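Local coordinates for KLLA0F20702p (Kluyveromyces lactis, PDB 5Y5A), which is an Est1 protein of yeast telomerase that probably recruits the enzyme to telomeres by binding Cdc13, at residues Phe315-Leu318 against Pro319-Ser323; Lys288-Leu291 against Asn292-Asp296; Phe275-Leu278 against Leu279-Asn283; Thr344-Phe347 against Asp348-Ile352. One frame throughout, in Å; residues are numbered along the deposited sequence.

Interaction 1: residues Phe315-Leu318 against Pro319-Ser323; sequences FYIL and PLIGS
The backbone oxygen of Ile317 takes two amide N-H groups from the next helical turn: a nearly straight bond from Ile321 N at 3.1 Å (N-H...O angle 172°) and a weak one from Leu320 N. One residue on, Gly322 N reaches Leu318 O at 2.8 Å. Just before them, a type I beta turn from Phe315 to Leu318 separates two helices, and Pro319, which has no N-H to offer, has its CD 3.2 Å from Phe315 O. That oxygen is instead bonded by Leu318 N at the close of the turn. Farther out, Ile321 folds back with CG1 beside its own backbone N (chi1 -68°), which brings its CD1 to 4.1 Å from Ile317 CD1. Leu320 lies over Tyr316 O with CG and CD1. The turn carries the chain from helix 306-315 into helix 318-325, with Pro319 in the first turn of the latter, where a missing N-H costs no helical bond. Phe315 reaches both helix 251-263 and helix 285-298, Leu318 packs on the former and Pro319 on the latter, while Tyr316, Pro319 and Ile321 meet helix 339-379.

Interaction 2: residues Lys288-Leu291 against Asn292-Asp296; sequences KKLL and NSLDD
Leu290 lies across Leu294 one helical turn later, its CG 4.1 Å from Leu294 CD1. Its CG points anti to its amide nitrogen (chi1 171°), whereas Leu294 turns its own CG to the side of its backbone N, and the two branches come together on the buried face. Leu291 adds a looser touch, CD1 to Leu294 CD1 at 4.3 Å. Beneath them run ordinary i to i+4 bonds, among them Leu294 N to Leu290 O at 2.9 Å. The opposite chemistry appears at Asp295, whose carboxylate bends back over the preceding turn until OD1 lies 3.1 Å from Leu291 O. Both are acceptors, so the closeness is not a bond between them; His335 NE2 donates to Leu291 O and, weakly, to Asp295 OD1, while Arg334 forms a salt bridge with OD2. With an alanine in place of Asp295, the guanidinium of Arg334 would probably lose this salt bridge and His335 its weak second acceptor. The helix is thus two-sided: Leu290 packs against helices 271-279 and 306-315 and Leu294 against Pro319, whereas Leu291 and the acidic Asp295 face the loop of Arg334 and His335. The shared donor likely eases the repulsion between the two oxygens.

Interaction 3: residues Phe275-Leu278 against Leu279-Asn283; sequences FTNL and LGDPN
Thr276 O ends helix 271-279 by taking two amides at once: Gly280 N at 2.7 Å, the last i to i+4 bond, and Asp281 N at 2.8 Å in an i to i+5 (pi-turn) closure. The two N-H groups approach from opposite faces of the carbonyl plane, and both bonds are bent. Gly280, the first residue to leave helical angles, still has a negative phi, so the chain exits without the left-handed residue of a Schellman motif. Its lack of a side chain matters, since a beta carbon there would come tightly against Thr276 CG2. On the inner side Leu279 sends CD1 over one face of the Phe275 ring, 3.9 Å from the centroid and 29° off the normal, a CH-pi contact. Phe275 reaches it by standing its ring anti to the backbone N (chi1 -175°). Around this pair Phe326 covers both residues, Leu290 of helix 285-298 packs on Leu279, and Met374 of helix 339-379 meets the ring. On the outer side, a water links Asn277 and Asp281: it accepts from Asn277 ND2 at 2.8 Å and donates to Asp281 OD2. The other end of that amide, Asn277 OD1, accepts from Leu286 N at the start of the following helix, which is likely to fix the turn of the amide that holds the water. Asp281 then turns to the loop as an Asx turn, its OD1 met by Asn283 N at 2.9 Å, from 54° above the carboxylate plane.

Interaction 4: residues Thr344-Phe347 against Asp348-Ile352; sequences TLLF and DKIEI
Thr344 to Phe347 and Asp348 to Ile352 are successive turns of one alpha helix, joined by four consecutive i to i+4 bonds; the shortest, Lys349 N to Leu345 O, measures 2.8 Å. Over this backbone Ile350 leans back on the previous turn: its CG1, placed beside its own amide nitrogen (chi1 -69°), comes 3.1 Å from Leu346 O, and its CD1 reaches Leu346 CG at 4.0 Å. Leu346 turns the other way, CG anti to N, and the two side chains meet at a slant. With helix 385-410 supplying Phe401, His404 and Val409 around Ile350, an alanine here would probably open a gap beside Leu346 and leave those residues less firmly packed. Asp348 has its carboxylate folded over Thr344 O, OD1 at 3.2 Å; both are acceptors, so no bond joins them. Lys349 sets CG beside its own backbone N (chi1 -69°), 3.2 Å from Leu345 O; the bend at the next torsion then turns the chain away, and its extended end runs to a hydrogen bond with Asn309 OD1 of helix 306-315. Phe347 O accepts from His404 NE2, and the Phe347 ring meets the His404 imidazole, the planes about 35° apart. One helix thereby packs on partners before and after it in the chain, consistent with the helix-on-helix stacking of TPR-like alpha-solenoids, the clan to which this Est1 DNA/RNA-binding family is assigned.

In the fold
Along the chain the order is interaction 3, interaction 2, interaction 1, interaction 4, all within the range of the Est1 DNA/RNA binding domain family. The first three form a connected cluster with centres 12 to 13 Å apart: Leu290 of helix 285-298 rests on Leu278 and Leu279 at the end of helix 271-279, and also meets Phe315 and Leu318 at the next junction. Interaction 4 lies about 14 Å, centre to centre, from interaction 1 and touches it through Leu345 and Leu346 on Tyr316, Ile317 and Leu320, but is about 9 Å at nearest atoms from interaction 2. Interaction 1 thus bridges the short helices to the long helix 339-379, in keeping with a continuous, largely helical scaffold.

Interaction 1: residues Phe315-Leu318 against Pro319-Ser323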
loop_
_atom_site.group_PDB
_atom_site.type_symbol
_atom_site.label_atom_id
_atom_site.label_comp_id
_atom_site.label_asym_id
_atom_site.label_seq_id
_atom_site.Cartn_x
_atom_site.Cartn_y
_atom_site.Cartn_z
ATOM N N PHE A 315 -4.752 -8.240 13.469
ATOM C CA PHE A 315 -3.955 -9.452 13.549
ATOM C C PHE A 315 -4.659 -10.745 13.162
ATOM O O PHE A 315 -4.038 -11.616 12.569
ATOM C CB PHE A 315 -3.402 -9.605 14.964
ATOM C CG PHE A 315 -2.202 -8.757 15.228
ATOM C CD1 PHE A 315 -2.338 -7.417 15.552
ATOM C CD2 PHE A 315 -0.932 -9.294 15.138
ATOM C CE1 PHE A 315 -1.229 -6.634 15.791
ATOM C CE2 PHE A 315 0.181 -8.514 15.378
ATOM C CZ PHE A 315 0.032 -7.182 15.708
ATOM N N TYR A 316 -5.932 -10.892 13.506
ATOM C CA TYR A 316 -6.554 -12.206 13.408
ATOM C C TYR A 316 -6.871 -12.598 11.979
ATOM O O TYR A 316 -7.196 -13.750 11.716
ATOM C CB TYR A 316 -7.816 -12.287 14.276
ATOM C CG TYR A 316 -7.501 -12.563 15.735
ATOM C CD1 TYR A 316 -6.249 -12.273 16.247
ATOM C CD2 TYR A 316 -8.440 -13.133 16.592
ATOM C CE1 TYR A 316 -5.935 -12.513 17.560
ATOM C CE2 TYR A 316 -8.127 -13.386 17.934
ATOM C CZ TYR A 316 -6.868 -13.069 18.403
ATOM O OH TYR A 316 -6.514 -13.298 19.722
ATOM N N ILE A 317 -6.758 -11.662 11.044
ATOM C CA ILE A 317 -6.942 -12.025 9.651
ATOM C C ILE A 317 -5.655 -12.657 9.109
ATOM O O ILE A 317 -5.674 -13.340 8.093
ATOM C CB ILE A 317 -7.347 -10.803 8.776
ATOM C CG1 ILE A 317 -7.944 -11.269 7.441
ATOM C CG2 ILE A 317 -6.166 -9.857 8.579
ATOM C CD1 ILE A 317 -8.292 -10.135 6.474
ATOM N N LEU A 318 -4.550 -12.410 9.771
ATOM C CA LEU A 318 -3.273 -12.899 9.330
ATOM C C LEU A 318 -3.146 -14.395 9.285
ATOM O O LEU A 318 -2.758 -14.918 8.285
ATOM C CB LEU A 318 -2.152 -12.243 10.089
ATOM C CG LEU A 318 -2.103 -10.741 9.926
ATOM C CD1 LEU A 318 -1.006 -10.136 10.746
ATOM C CD2 LEU A 318 -1.933 -10.348 8.488
ATOM N N PRO A 319 -3.481 -15.098 10.345
ATOM C CA PRO A 319 -3.405 -16.562 10.251
ATOM C C PRO A 319 -4.359 -17.174 9.227
ATOM O O PRO A 319 -4.100 -18.280 8.755
ATOM C CB PRO A 319 -3.785 -17.024 11.662
ATOM C CG PRO A 319 -3.418 -15.887 12.536
ATOM C CD PRO A 319 -3.764 -14.666 11.725
ATOM N N LEU A 320 -5.442 -16.477 8.897
ATOM C CA LEU A 320 -6.408 -17.010 7.946
ATOM C C LEU A 320 -5.822 -16.937 6.545
ATOM O O LEU A 320 -5.888 -17.897 5.777
ATOM C CB LEU A 320 -7.728 -16.243 8.025
ATOM C CG LEU A 320 -8.285 -16.213 9.453
ATOM C CD1 LEU A 320 -9.514 -15.319 9.544
ATOM C CD2 LEU A 320 -8.615 -17.627 9.921
ATOM N N ILE A 321 -5.244 -15.787 6.225
ATOM C CA ILE A 321 -4.538 -15.615 4.970
ATOM C C ILE A 321 -3.321 -16.544 4.915
ATOM O O ILE A 321 -3.086 -17.226 3.914
ATOM C CB ILE A 321 -4.113 -14.158 4.792
ATOM C CG1 ILE A 321 -5.359 -13.294 4.588
ATOM C CG2 ILE A 321 -3.161 -14.020 3.610
ATOM C CD1 ILE A 321 -5.079 -11.792 4.573
ATOM N N GLY A 322 -2.566 -16.585 6.010
ATOM C CA GLY A 322 -1.387 -17.433 6.103
ATOM C C GLY A 322 -1.682 -18.892 5.800
ATOM O O GLY A 322 -0.955 -19.538 5.041
ATOM N N SER A 323 -2.761 -19.405 6.381
ATOM C CA SER A 323 -3.102 -20.814 6.230
ATOM C C SER A 323 -3.533 -21.175 4.804
ATOM O O SER A 323 -3.397 -22.322 4.389
ATOM C CB SER A 323 -4.197 -21.200 7.215
ATOM O OG SER A 323 -5.448 -20.653 6.832
#

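Interaction 2: residues Lys288-Leu291 against Asn292-Asp296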
loop_
_atom_site.group_PDB
_atom_site.type_symbol
_atom_site.label_atom_id
_atom_site.label_comp_id
_atom_site.label_asym_id
_atom_site.label_seq_id
_atom_site.Cartn_x
_atom_site.Cartn_y
_atom_site.Cartn_z
ATOM N N LYS A 288 8.113 -15.436 13.680
ATOM C CA LYS A 288 8.250 -15.811 15.087
ATOM C C LYS A 288 7.702 -14.709 15.984
ATOM O O LYS A 288 7.084 -14.982 17.005
ATOM C CB LYS A 288 9.715 -16.096 15.445
ATOM C CG LYS A 288 10.313 -17.354 14.822
ATOM C CD LYS A 288 11.797 -17.471 15.191
ATOM C CE LYS A 288 12.418 -18.770 14.686
ATOM N NZ LYS A 288 13.912 -18.782 14.831
ATOM N N LYS A 289 7.934 -13.465 15.581
ATOM C CA LYS A 289 7.400 -12.314 16.288
ATOM C C LYS A 289 5.884 -12.264 16.188
ATOM O O LYS A 289 5.209 -11.951 17.165
ATOM C CB LYS A 289 8.008 -11.026 15.743
ATOM C CG LYS A 289 9.455 -10.840 16.152
ATOM C CD LYS A 289 10.051 -9.614 15.506
ATOM C CE LYS A 289 11.452 -9.371 16.027
ATOM N NZ LYS A 289 12.055 -8.202 15.347
ATOM N N LEU A 290 5.355 -12.577 15.005
ATOM C CA LEU A 290 3.911 -12.633 14.806
ATOM C C LEU A 290 3.285 -13.598 15.799
ATOM O O LEU A 290 2.252 -13.307 16.404
ATOM C CB LEU A 290 3.564 -13.056 13.371
ATOM C CG LEU A 290 2.087 -13.355 13.078
ATOM C CD1 LEU A 290 1.180 -12.150 13.404
ATOM C CD2 LEU A 290 1.917 -13.771 11.623
ATOM N N LEU A 291 3.918 -14.747 15.971
ATOM C CA LEU A 291 3.400 -15.754 16.887
ATOM C C LEU A 291 3.415 -15.252 18.339
ATOM O O LEU A 291 2.509 -15.558 19.115
ATOM C CB LEU A 291 4.192 -17.058 16.742
ATOM C CG LEU A 291 3.500 -18.066 15.813
ATOM C CD1 LEU A 291 3.115 -17.431 14.488
ATOM C CD2 LEU A 291 4.341 -19.313 15.588
ATOM N N ASN A 292 4.430 -14.465 18.689
ATOM C CA ASN A 292 4.497 -13.850 20.011
ATOM C C ASN A 292 3.366 -12.852 20.231
ATOM O O ASN A 292 2.778 -12.804 21.313
ATOM C CB ASN A 292 5.845 -13.169 20.218
ATOM C CG ASN A 292 6.972 -14.162 20.388
ATOM O OD1 ASN A 292 6.739 -15.330 20.693
ATOM N ND2 ASN A 292 8.203 -13.700 20.206
ATOM N N SER A 293 3.072 -12.064 19.202
ATOM C CA SER A 293 1.960 -11.127 19.235
ATOM C C SER A 293 0.639 -11.858 19.415
ATOM O O SER A 293 -0.207 -11.444 20.206
ATOM C CB SER A 293 1.914 -10.294 17.951
ATOM O OG SER A 293 2.935 -9.322 17.944
ATOM N N LEU A 294 0.464 -12.946 18.672
ATOM C CA LEU A 294 -0.735 -13.746 18.803
ATOM C C LEU A 294 -0.831 -14.312 20.230
ATOM O O LEU A 294 -1.931 -14.441 20.764
ATOM C CB LEU A 294 -0.760 -14.852 17.741
ATOM C CG LEU A 294 -0.852 -14.322 16.303
ATOM C CD1 LEU A 294 -0.640 -15.419 15.267
ATOM C CD2 LEU A 294 -2.190 -13.611 16.050
ATOM N N ASP A 295 0.314 -14.612 20.852
ATOM C CA ASP A 295 0.343 -15.028 22.262
ATOM C C ASP A 295 -0.198 -13.928 23.176
ATOM O O ASP A 295 -1.023 -14.185 24.065
ATOM C CB ASP A 295 1.765 -15.382 22.734
ATOM C CG ASP A 295 2.310 -16.654 22.113
ATOM O OD1 ASP A 295 1.558 -17.379 21.434
ATOM O OD2 ASP A 295 3.506 -16.939 22.329
ATOM N N ASP A 296 0.304 -12.710 22.975
ATOM C CA ASP A 296 -0.092 -11.575 23.804
ATOM C C ASP A 296 -1.583 -11.299 23.631
ATOM O O ASP A 296 -2.276 -10.991 24.588
ATOM C CB ASP A 296 0.716 -10.323 23.451
ATOM C CG ASP A 296 2.218 -10.528 23.588
ATOM O OD1 ASP A 296 2.653 -11.337 24.440
ATOM O OD2 ASP A 296 2.968 -9.864 22.842
#

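Interaction 3: residues Phe275-Leu278 against Leu279-Asn283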
loop_
_atom_site.group_PDB
_atom_site.type_symbol
_atom_site.label_atom_id
_atom_site.label_comp_id
_atom_site.label_asym_id
_atom_site.label_seq_id
_atom_site.Cartn_x
_atom_site.Cartn_y
_atom_site.Cartn_z
ATOM N N PHE A 275 6.835 -10.525 2.905
ATOM C CA PHE A 275 5.542 -11.175 3.118
ATOM C C PHE A 275 5.715 -12.619 3.607
ATOM O O PHE A 275 5.052 -13.063 4.546
ATOM C CB PHE A 275 4.740 -11.155 1.814
ATOM C CG PHE A 275 3.342 -11.689 1.934
ATOM C CD1 PHE A 275 2.312 -10.882 2.410
ATOM C CD2 PHE A 275 3.040 -12.980 1.524
ATOM C CE1 PHE A 275 1.004 -11.359 2.493
ATOM C CE2 PHE A 275 1.730 -13.467 1.603
ATOM C CZ PHE A 275 0.714 -12.650 2.091
ATOM N N THR A 276 6.625 -13.339 2.960
ATOM C CA THR A 276 6.878 -14.746 3.262
ATOM C C THR A 276 7.593 -14.912 4.605
ATOM O O THR A 276 7.318 -15.847 5.355
ATOM C CB THR A 276 7.711 -15.388 2.142
ATOM O OG1 THR A 276 7.027 -15.201 0.901
ATOM C CG2 THR A 276 7.913 -16.877 2.379
ATOM N N ASN A 277 8.496 -13.985 4.902
ATOM C CA ASN A 277 9.227 -14.000 6.158
ATOM C C ASN A 277 8.252 -13.826 7.321
ATOM O O ASN A 277 8.448 -14.384 8.399
ATOM C CB ASN A 277 10.296 -12.905 6.164
ATOM C CG ASN A 277 11.267 -13.021 7.338
ATOM O OD1 ASN A 277 11.085 -12.382 8.375
ATOM N ND2 ASN A 277 12.315 -13.831 7.167
ATOM N N LEU A 278 7.181 -13.077 7.071
ATOM C CA LEU A 278 6.161 -12.804 8.077
ATOM C C LEU A 278 5.126 -13.922 8.226
ATOM O O LEU A 278 4.717 -14.254 9.341
ATOM C CB LEU A 278 5.446 -11.489 7.744
ATOM C CG LEU A 278 4.280 -11.058 8.643
ATOM C CD1 LEU A 278 4.700 -10.965 10.107
ATOM C CD2 LEU A 278 3.712 -9.726 8.170
ATOM N N LEU A 279 4.695 -14.499 7.109
ATOM C CA LEU A 279 3.540 -15.395 7.143
ATOM C C LEU A 279 3.818 -16.818 6.702
ATOM O O LEU A 279 2.972 -17.689 6.890
ATOM C CB LEU A 279 2.413 -14.842 6.260
ATOM C CG LEU A 279 1.823 -13.501 6.680
ATOM C CD1 LEU A 279 0.831 -13.008 5.630
ATOM C CD2 LEU A 279 1.162 -13.632 8.048
ATOM N N GLY A 280 4.981 -17.062 6.103
ATOM C CA GLY A 280 5.202 -18.344 5.463
ATOM C C GLY A 280 6.419 -19.134 5.887
ATOM O O GLY A 280 6.468 -20.349 5.700
ATOM N N ASP A 281 7.398 -18.440 6.450
ATOM C CA ASP A 281 8.643 -19.042 6.895
ATOM C C ASP A 281 8.621 -19.364 8.399
ATOM O O ASP A 281 8.675 -18.455 9.229
ATOM C CB ASP A 281 9.798 -18.091 6.575
ATOM C CG ASP A 281 11.157 -18.729 6.759
ATOM O OD1 ASP A 281 11.241 -19.845 7.318
ATOM O OD2 ASP A 281 12.152 -18.089 6.353
ATOM N N PRO A 282 8.567 -20.661 8.752
ATOM C CA PRO A 282 8.608 -21.096 10.151
ATOM C C PRO A 282 9.796 -20.499 10.902
ATOM O O PRO A 282 9.725 -20.323 12.115
ATOM C CB PRO A 282 8.759 -22.620 10.046
ATOM C CG PRO A 282 8.223 -22.969 8.723
ATOM C CD PRO A 282 8.524 -21.804 7.824
ATOM N N ASN A 283 10.869 -20.192 10.178
ATOM C CA ASN A 283 12.081 -19.658 10.789
ATOM C C ASN A 283 12.296 -18.175 10.540
ATOM O O ASN A 283 13.335 -17.632 10.898
ATOM C CB ASN A 283 13.297 -20.431 10.293
ATOM C CG ASN A 283 13.257 -21.880 10.706
ATOM O OD1 ASN A 283 12.667 -22.222 11.726
ATOM N ND2 ASN A 283 13.872 -22.740 9.912
HETATM O O HOH W 1 12.102 -15.805 5.260
#

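Interaction 4: residues Thr344-Phe347 against Asp348-Ile352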
loop_
_atom_site.group_PDB
_atom_site.type_symbol
_atom_site.label_atom_id
_atom_site.label_comp_id
_atom_site.label_asym_id
_atom_site.label_seq_id
_atom_site.Cartn_x
_atom_site.Cartn_y
_atom_site.Cartn_z
ATOM N N THR A 344 -13.700 -16.705 13.749
ATOM C CA THR A 344 -14.960 -16.410 14.412
ATOM C C THR A 344 -14.837 -15.104 15.200
ATOM O O THR A 344 -15.757 -14.290 15.213
ATOM C CB THR A 344 -15.404 -17.573 15.329
ATOM O OG1 THR A 344 -14.363 -17.886 16.253
ATOM C CG2 THR A 344 -15.695 -18.817 14.510
ATOM N N LEU A 345 -13.685 -14.881 15.820
ATOM C CA LEU A 345 -13.499 -13.693 16.647
ATOM C C LEU A 345 -13.325 -12.463 15.763
ATOM O O LEU A 345 -13.884 -11.403 16.049
ATOM C CB LEU A 345 -12.301 -13.861 17.584
ATOM C CG LEU A 345 -12.361 -13.095 18.908
ATOM C CD1 LEU A 345 -13.678 -13.365 19.608
ATOM C CD2 LEU A 345 -11.218 -13.482 19.816
ATOM N N LEU A 346 -12.541 -12.608 14.695
ATOM C CA LEU A 346 -12.428 -11.573 13.669
ATOM C C LEU A 346 -13.802 -11.152 13.138
ATOM O O LEU A 346 -14.106 -9.969 13.058
ATOM C CB LEU A 346 -11.575 -12.063 12.488
ATOM C CG LEU A 346 -11.507 -11.086 11.313
ATOM C CD1 LEU A 346 -10.726 -9.862 11.749
ATOM C CD2 LEU A 346 -10.897 -11.702 10.049
ATOM N N PHE A 347 -14.612 -12.130 12.746
ATOM C CA PHE A 347 -15.921 -11.834 12.164
ATOM C C PHE A 347 -16.822 -11.222 13.212
ATOM O O PHE A 347 -17.582 -10.303 12.909
ATOM C CB PHE A 347 -16.562 -13.090 11.555
ATOM C CG PHE A 347 -16.082 -13.406 10.150
ATOM C CD1 PHE A 347 -14.728 -13.493 9.865
ATOM C CD2 PHE A 347 -16.990 -13.630 9.121
ATOM C CE1 PHE A 347 -14.289 -13.789 8.573
ATOM C CE2 PHE A 347 -16.561 -13.920 7.828
ATOM C CZ PHE A 347 -15.217 -14.013 7.553
ATOM N N ASP A 348 -16.722 -11.702 14.452
ATOM C CA ASP A 348 -17.528 -11.144 15.546
ATOM C C ASP A 348 -17.153 -9.694 15.846
ATOM O O ASP A 348 -18.030 -8.845 16.016
ATOM C CB ASP A 348 -17.393 -11.990 16.818
ATOM C CG ASP A 348 -18.211 -13.278 16.761
ATOM O OD1 ASP A 348 -18.828 -13.566 15.707
ATOM O OD2 ASP A 348 -18.229 -14.013 17.769
ATOM N N LYS A 349 -15.854 -9.408 15.918
ATOM C CA LYS A 349 -15.393 -8.039 16.155
ATOM C C LYS A 349 -15.875 -7.121 15.024
ATOM O O LYS A 349 -16.321 -6.004 15.265
ATOM C CB LYS A 349 -13.866 -7.984 16.271
ATOM C CG LYS A 349 -13.294 -8.639 17.535
ATOM C CD LYS A 349 -13.902 -8.036 18.789
ATOM C CE LYS A 349 -13.287 -8.605 20.041
ATOM N NZ LYS A 349 -13.943 -8.070 21.271
ATOM N N ILE A 350 -15.811 -7.610 13.794
ATOM C CA ILE A 350 -16.263 -6.827 12.643
ATOM C C ILE A 350 -17.762 -6.494 12.766
ATOM O O ILE A 350 -18.172 -5.363 12.526
ATOM C CB ILE A 350 -15.967 -7.565 11.321
ATOM C CG1 ILE A 350 -14.455 -7.611 11.071
ATOM C CG2 ILE A 350 -16.677 -6.899 10.130
ATOM C CD1 ILE A 350 -14.056 -8.379 9.815
ATOM N N GLU A 351 -18.562 -7.466 13.190
ATOM C CA GLU A 351 -20.007 -7.272 13.323
ATOM C C GLU A 351 -20.354 -6.344 14.481
ATOM O O GLU A 351 -21.219 -5.479 14.364
ATOM C CB GLU A 351 -20.696 -8.629 13.500
ATOM C CG GLU A 351 -22.183 -8.581 13.731
ATOM C CD GLU A 351 -22.817 -9.954 13.600
ATOM O OE1 GLU A 351 -22.068 -10.946 13.432
ATOM O OE2 GLU A 351 -24.057 -10.045 13.647
ATOM N N ILE A 352 -19.655 -6.507 15.599
ATOM C CA ILE A 352 -20.010 -5.807 16.828
ATOM C C ILE A 352 -19.269 -4.472 16.988
ATOM O O ILE A 352 -19.779 -3.537 17.613
ATOM C CB ILE A 352 -19.729 -6.715 18.060
ATOM C CG1 ILE A 352 -20.544 -8.008 17.956
ATOM C CG2 ILE A 352 -20.020 -6.003 19.371
ATOM C CD1 ILE A 352 -20.375 -8.945 19.138
#